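Local coordinates for DNA polymerase III beta subunit (Streptococcus pyogenes, PDB 2AVT), which probably encircles DNA as a ring-shaped dimeric sliding clamp that tethers the replicative polymerase to its template, at residues A[289-301]-A[315-329]. Numbering follows the deposited sequence.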
loop_
_atom_site.group_PDB
_atom_site.type_symbol
_atom_site.label_atom_id
_atom_site.label_comp_id
_atom_site.label_asym_id
_atom_site.label_seq_id
_atom_site.Cartn_x
_atom_site.Cartn_y
_atom_site.Cartn_z
ATOM N N THR A 289 27.155 -5.484 -10.075
ATOM C CA THR A 289 27.327 -6.856 -9.619
ATOM C C THR A 289 28.007 -6.941 -8.262
ATOM O O THR A 289 28.569 -5.965 -7.766
ATOM C CB THR A 289 28.179 -7.663 -10.609
ATOM O OG1 THR A 289 29.506 -7.122 -10.639
ATOM C CG2 THR A 289 27.582 -7.599 -12.001
ATOM N N VAL A 290 27.937 -8.124 -7.665
ATOM C CA VAL A 290 28.580 -8.371 -6.382
ATOM C C VAL A 290 29.728 -9.323 -6.691
ATOM O O VAL A 290 29.652 -10.103 -7.642
ATOM C CB VAL A 290 27.614 -9.029 -5.371
ATOM C CG1 VAL A 290 27.197 -10.403 -5.864
ATOM C CG2 VAL A 290 28.271 -9.115 -4.007
ATOM N N LYS A 291 30.790 -9.253 -5.898
ATOM C CA LYS A 291 31.964 -10.094 -6.102
ATOM C C LYS A 291 32.157 -11.041 -4.929
ATOM O O LYS A 291 32.406 -10.612 -3.805
ATOM C CB LYS A 291 33.199 -9.211 -6.267
ATOM C CG LYS A 291 34.501 -9.943 -6.526
ATOM C CD LYS A 291 35.618 -8.926 -6.712
ATOM C CE LYS A 291 36.959 -9.578 -6.983
ATOM N NZ LYS A 291 38.026 -8.546 -7.135
ATOM N N LEU A 292 32.045 -12.336 -5.196
ATOM C CA LEU A 292 32.201 -13.332 -4.149
ATOM C C LEU A 292 33.609 -13.917 -4.195
ATOM O O LEU A 292 34.015 -14.493 -5.202
ATOM C CB LEU A 292 31.158 -14.437 -4.334
ATOM C CG LEU A 292 30.785 -15.277 -3.111
ATOM C CD1 LEU A 292 30.304 -14.372 -1.993
ATOM C CD2 LEU A 292 29.695 -16.269 -3.492
ATOM N N GLU A 293 34.346 -13.750 -3.100
ATOM C CA GLU A 293 35.711 -14.257 -2.995
ATOM C C GLU A 293 35.774 -15.437 -2.034
ATOM O O GLU A 293 35.671 -15.277 -0.816
ATOM C CB GLU A 293 36.654 -13.143 -2.533
ATOM C CG GLU A 293 37.081 -12.202 -3.659
ATOM C CD GLU A 293 37.709 -10.911 -3.160
ATOM O OE1 GLU A 293 38.445 -10.947 -2.151
ATOM O OE2 GLU A 293 37.471 -9.857 -3.789
ATOM N N ILE A 294 35.952 -16.627 -2.601
ATOM C CA ILE A 294 36.013 -17.858 -1.829
ATOM C C ILE A 294 37.428 -18.409 -1.705
ATOM O O ILE A 294 38.065 -18.746 -2.704
ATOM C CB ILE A 294 35.133 -18.948 -2.473
ATOM C CG1 ILE A 294 33.675 -18.489 -2.510
ATOM C CG2 ILE A 294 35.256 -20.244 -1.696
ATOM C CD1 ILE A 294 32.768 -19.439 -3.249
ATOM N N THR A 295 37.917 -18.494 -0.474
ATOM C CA THR A 295 39.243 -19.031 -0.203
ATOM C C THR A 295 39.150 -19.889 1.050
ATOM O O THR A 295 38.130 -19.869 1.741
ATOM C CB THR A 295 40.278 -17.916 0.042
ATOM O OG1 THR A 295 39.897 -17.154 1.194
ATOM C CG2 THR A 295 40.371 -17.001 -1.169
ATOM N N GLN A 296 40.205 -20.645 1.339
ATOM C CA GLN A 296 40.222 -21.504 2.518
ATOM C C GLN A 296 39.771 -20.769 3.776
ATOM O O GLN A 296 40.456 -19.869 4.268
ATOM C CB GLN A 296 41.627 -22.072 2.746
ATOM C CG GLN A 296 42.015 -23.202 1.807
ATOM C CD GLN A 296 43.406 -23.747 2.096
ATOM O OE1 GLN A 296 43.742 -24.051 3.244
ATOM N NE2 GLN A 296 44.219 -23.881 1.051
ATOM N N ASN A 297 38.610 -21.156 4.289
ATOM C CA ASN A 297 38.062 -20.555 5.499
ATOM C C ASN A 297 38.020 -19.027 5.444
ATOM O O ASN A 297 38.489 -18.345 6.357
ATOM C CB ASN A 297 38.885 -21.004 6.706
ATOM C CG ASN A 297 39.324 -22.447 6.599
ATOM O OD1 ASN A 297 38.518 -23.338 6.318
ATOM N ND2 ASN A 297 40.609 -22.690 6.825
ATOM N N HIS A 298 37.452 -18.496 4.368
ATOM C CA HIS A 298 37.342 -17.055 4.194
ATOM C C HIS A 298 36.470 -16.748 2.982
ATOM O O HIS A 298 36.900 -16.893 1.836
ATOM C CB HIS A 298 38.731 -16.434 4.008
ATOM C CG HIS A 298 38.714 -14.948 3.828
ATOM N ND1 HIS A 298 37.935 -14.320 2.879
ATOM C CD2 HIS A 298 39.395 -13.963 4.462
ATOM C CE1 HIS A 298 38.138 -13.016 2.935
ATOM N NE2 HIS A 298 39.020 -12.773 3.888
ATOM N N ILE A 299 35.234 -16.341 3.248
ATOM C CA ILE A 299 34.291 -15.997 2.191
ATOM C C ILE A 299 33.860 -14.548 2.415
ATOM O O ILE A 299 33.483 -14.174 3.526
ATOM C CB ILE A 299 33.053 -16.909 2.234
ATOM C CG1 ILE A 299 33.495 -18.372 2.290
ATOM C CG2 ILE A 299 32.192 -16.679 1.001
ATOM C CD1 ILE A 299 34.412 -18.769 1.160
ATOM N N SER A 300 33.923 -13.735 1.365
ATOM C CA SER A 300 33.550 -12.333 1.486
ATOM C C SER A 300 32.847 -11.777 0.252
ATOM O O SER A 300 33.088 -12.221 -0.869
ATOM C CB SER A 300 34.793 -11.495 1.789
ATOM O OG SER A 300 35.747 -11.612 0.747
ATOM N N ALA A 301 31.971 -10.803 0.477
ATOM C CA ALA A 301 31.221 -10.156 -0.594
ATOM C C ALA A 301 31.785 -8.757 -0.807
ATOM O O ALA A 301 32.169 -8.079 0.142
ATOM C CB ALA A 301 29.744 -10.075 -0.231
ATOM N N LEU A 315 31.348 -13.144 4.945
ATOM C CA LEU A 315 30.170 -13.999 5.022
ATOM C C LEU A 315 30.374 -15.230 5.904
ATOM O O LEU A 315 31.319 -15.993 5.718
ATOM C CB LEU A 315 29.750 -14.451 3.622
ATOM C CG LEU A 315 29.305 -13.344 2.665
ATOM C CD1 LEU A 315 28.907 -13.940 1.323
ATOM C CD2 LEU A 315 28.147 -12.591 3.281
ATOM N N ASP A 316 29.478 -15.412 6.871
ATOM C CA ASP A 316 29.536 -16.562 7.767
ATOM C C ASP A 316 29.064 -17.776 6.969
ATOM O O ASP A 316 28.131 -17.671 6.172
ATOM C CB ASP A 316 28.619 -16.328 8.974
ATOM C CG ASP A 316 28.693 -17.450 9.996
ATOM O OD1 ASP A 316 29.371 -18.467 9.732
ATOM O OD2 ASP A 316 28.067 -17.315 11.069
ATOM N N ILE A 317 29.705 -18.925 7.164
ATOM C CA ILE A 317 29.306 -20.119 6.428
ATOM C C ILE A 317 29.083 -21.336 7.320
ATOM O O ILE A 317 29.463 -21.345 8.493
ATOM C CB ILE A 317 30.351 -20.512 5.368
ATOM C CG1 ILE A 317 31.480 -21.303 6.026
ATOM C CG2 ILE A 317 30.912 -19.264 4.706
ATOM C CD1 ILE A 317 32.355 -22.032 5.034
ATOM N N VAL A 318 28.466 -22.363 6.744
ATOM C CA VAL A 318 28.187 -23.599 7.461
ATOM C C VAL A 318 29.313 -24.597 7.210
ATOM O O VAL A 318 29.807 -25.237 8.135
ATOM C CB VAL A 318 26.848 -24.210 7.004
ATOM C CG1 VAL A 318 26.545 -25.466 7.799
ATOM C CG2 VAL A 318 25.738 -23.196 7.178
ATOM N N SER A 319 29.721 -24.719 5.951
ATOM C CA SER A 319 30.794 -25.632 5.583
ATOM C C SER A 319 31.223 -25.354 4.149
ATOM O O SER A 319 30.440 -24.846 3.341
ATOM C CB SER A 319 30.327 -27.086 5.701
ATOM O OG SER A 319 29.416 -27.413 4.666
ATOM N N GLN A 320 32.468 -25.684 3.831
ATOM C CA GLN A 320 32.970 -25.463 2.486
ATOM C C GLN A 320 33.874 -26.610 2.063
ATOM O O GLN A 320 34.296 -27.423 2.888
ATOM C CB GLN A 320 33.736 -24.139 2.414
ATOM C CG GLN A 320 35.021 -24.104 3.225
ATOM C CD GLN A 320 35.667 -22.730 3.232
ATOM O OE1 GLN A 320 35.991 -22.178 2.181
ATOM N NE2 GLN A 320 35.855 -22.172 4.421
ATOM N N SER A 321 34.154 -26.674 0.766
ATOM C CA SER A 321 35.009 -27.709 0.208
ATOM C C SER A 321 35.294 -27.366 -1.246
ATOM O O SER A 321 34.509 -26.677 -1.901
ATOM C CB SER A 321 34.323 -29.075 0.292
ATOM O OG SER A 321 33.147 -29.104 -0.495
ATOM N N GLY A 322 36.422 -27.850 -1.749
ATOM C CA GLY A 322 36.779 -27.567 -3.124
ATOM C C GLY A 322 37.818 -26.466 -3.204
ATOM O O GLY A 322 38.349 -26.028 -2.183
ATOM N N SER A 323 38.093 -26.012 -4.421
ATOM C CA SER A 323 39.087 -24.974 -4.655
ATOM C C SER A 323 38.581 -23.555 -4.423
ATOM O O SER A 323 37.374 -23.297 -4.393
ATOM C CB SER A 323 39.616 -25.087 -6.084
ATOM O OG SER A 323 38.556 -24.973 -7.018
ATOM N N ASP A 324 39.529 -22.639 -4.257
ATOM C CA ASP A 324 39.218 -21.235 -4.051
ATOM C C ASP A 324 38.582 -20.711 -5.332
ATOM O O ASP A 324 38.768 -21.285 -6.406
ATOM C CB ASP A 324 40.500 -20.460 -3.747
ATOM C CG ASP A 324 41.102 -20.837 -2.409
ATOM O OD1 ASP A 324 40.979 -22.017 -2.015
ATOM O OD2 ASP A 324 41.706 -19.961 -1.753
ATOM N N LEU A 325 37.833 -19.618 -5.220
ATOM C CA LEU A 325 37.171 -19.048 -6.384
ATOM C C LEU A 325 36.660 -17.635 -6.140
ATOM O O LEU A 325 36.289 -17.270 -5.024
ATOM C CB LEU A 325 35.997 -19.939 -6.808
ATOM C CG LEU A 325 35.197 -19.480 -8.030
ATOM C CD1 LEU A 325 36.077 -19.547 -9.269
ATOM C CD2 LEU A 325 33.974 -20.358 -8.209
ATOM N N THR A 326 36.655 -16.842 -7.203
ATOM C CA THR A 326 36.162 -15.478 -7.154
ATOM C C THR A 326 35.133 -15.420 -8.261
ATOM O O THR A 326 35.451 -15.713 -9.411
ATOM C CB THR A 326 37.265 -14.458 -7.460
ATOM O OG1 THR A 326 38.260 -14.500 -6.430
ATOM C CG2 THR A 326 36.674 -13.052 -7.550
ATOM N N ILE A 327 33.895 -15.074 -7.926
ATOM C CA ILE A 327 32.864 -15.004 -8.951
ATOM C C ILE A 327 31.975 -13.766 -8.796
ATOM O O ILE A 327 31.735 -13.285 -7.686
ATOM C CB ILE A 327 32.014 -16.311 -8.967
ATOM C CG1 ILE A 327 31.099 -16.327 -10.193
ATOM C CG2 ILE A 327 31.218 -16.436 -7.688
ATOM C CD1 ILE A 327 30.478 -17.680 -10.486
ATOM N N SER A 328 31.517 -13.240 -9.927
ATOM C CA SER A 328 30.677 -12.047 -9.945
ATOM C C SER A 328 29.338 -12.342 -10.604
ATOM O O SER A 328 29.280 -12.962 -11.664
ATOM C CB SER A 328 31.380 -10.918 -10.708
ATOM O OG SER A 328 32.508 -10.443 -9.996
ATOM N N PHE A 329 28.266 -11.862 -9.988
ATOM C CA PHE A 329 26.930 -12.103 -10.504
ATOM C C PHE A 329 25.969 -11.005 -10.039
ATOM O O PHE A 329 26.255 -10.276 -9.091
ATOM C CB PHE A 329 26.452 -13.460 -9.988
ATOM C CG PHE A 329 26.535 -13.591 -8.487
ATOM C CD1 PHE A 329 25.485 -13.183 -7.679
ATOM C CD2 PHE A 329 27.678 -14.084 -7.885
ATOM C CE1 PHE A 329 25.575 -13.261 -6.295
ATOM C CE2 PHE A 329 27.774 -14.164 -6.502
ATOM C CZ PHE A 329 26.718 -13.751 -5.709
HETATM O O HOH W 1 31.780 -7.753 -9.532
#
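Val290 and Phe329 pair where strands 290-295 and 325-329 run antiparallel, and their side chains lie side by side. Val290 CG1 sits over one face of the Phe329 ring, 3.5 Å from its centroid, a CH-pi contact. The methyl reaches the ring because chi1 of 64° sets it between the backbone N and the carbonyl carbon. Leu292 CB meets the same ring at its edge, near the ring plane, 4.0 Å from Phe329 CE2.

Six backbone hydrogen bonds, two for each of the pairs Val290-Phe329, Leu292-Ile327 and Ile294-Leu325, zip the strands together; that from Leu292 N to Ile327 O is 2.7 Å long and nearly linear at 171°. On the face of Val290, Leu292 and Ile294, which is largely buried, the Leu292 and Leu315 side chains cross at about a right angle, with Leu292 CD1 3.6 Å from Leu315 CD1. Farther along, Ile299 CG1 packs on Ile317 CG2 at 3.6 Å. Phe350 backs Leu292, Ile294, Leu325 and Ile327, while helix 268-282 covers Val290, Ala301 and Leu315.

The opposite face, with Lys291, Glu293 and Thr326, is more polar and more open to solvent, although Ser328 on it is buried. There the fully extended Lys291 chain crosses Thr326 at a slant, its CE 3.5 Å from Thr326 CG2, and ends in a long salt bridge with Glu293. A water links Ser328 OG to Thr289 OG1. Beside the exposed turn at Gln296 and Asn297, the Asp324 carboxylate lies against Thr295, its OD2 3.1 Å from Thr295 CB, and Gln320 extends toward Asn297 from strand 319-322.

Strand 319-322 pairs with strand 262-267 in another sheet, so the chain changes sheets before returning as strand 325-329 beside the hairpin of strands 290-295 and 298-305. Such antiparallel sheets packed against helices are characteristic of the DNA-clamp fold, here in the C-terminal domain of the beta subunit.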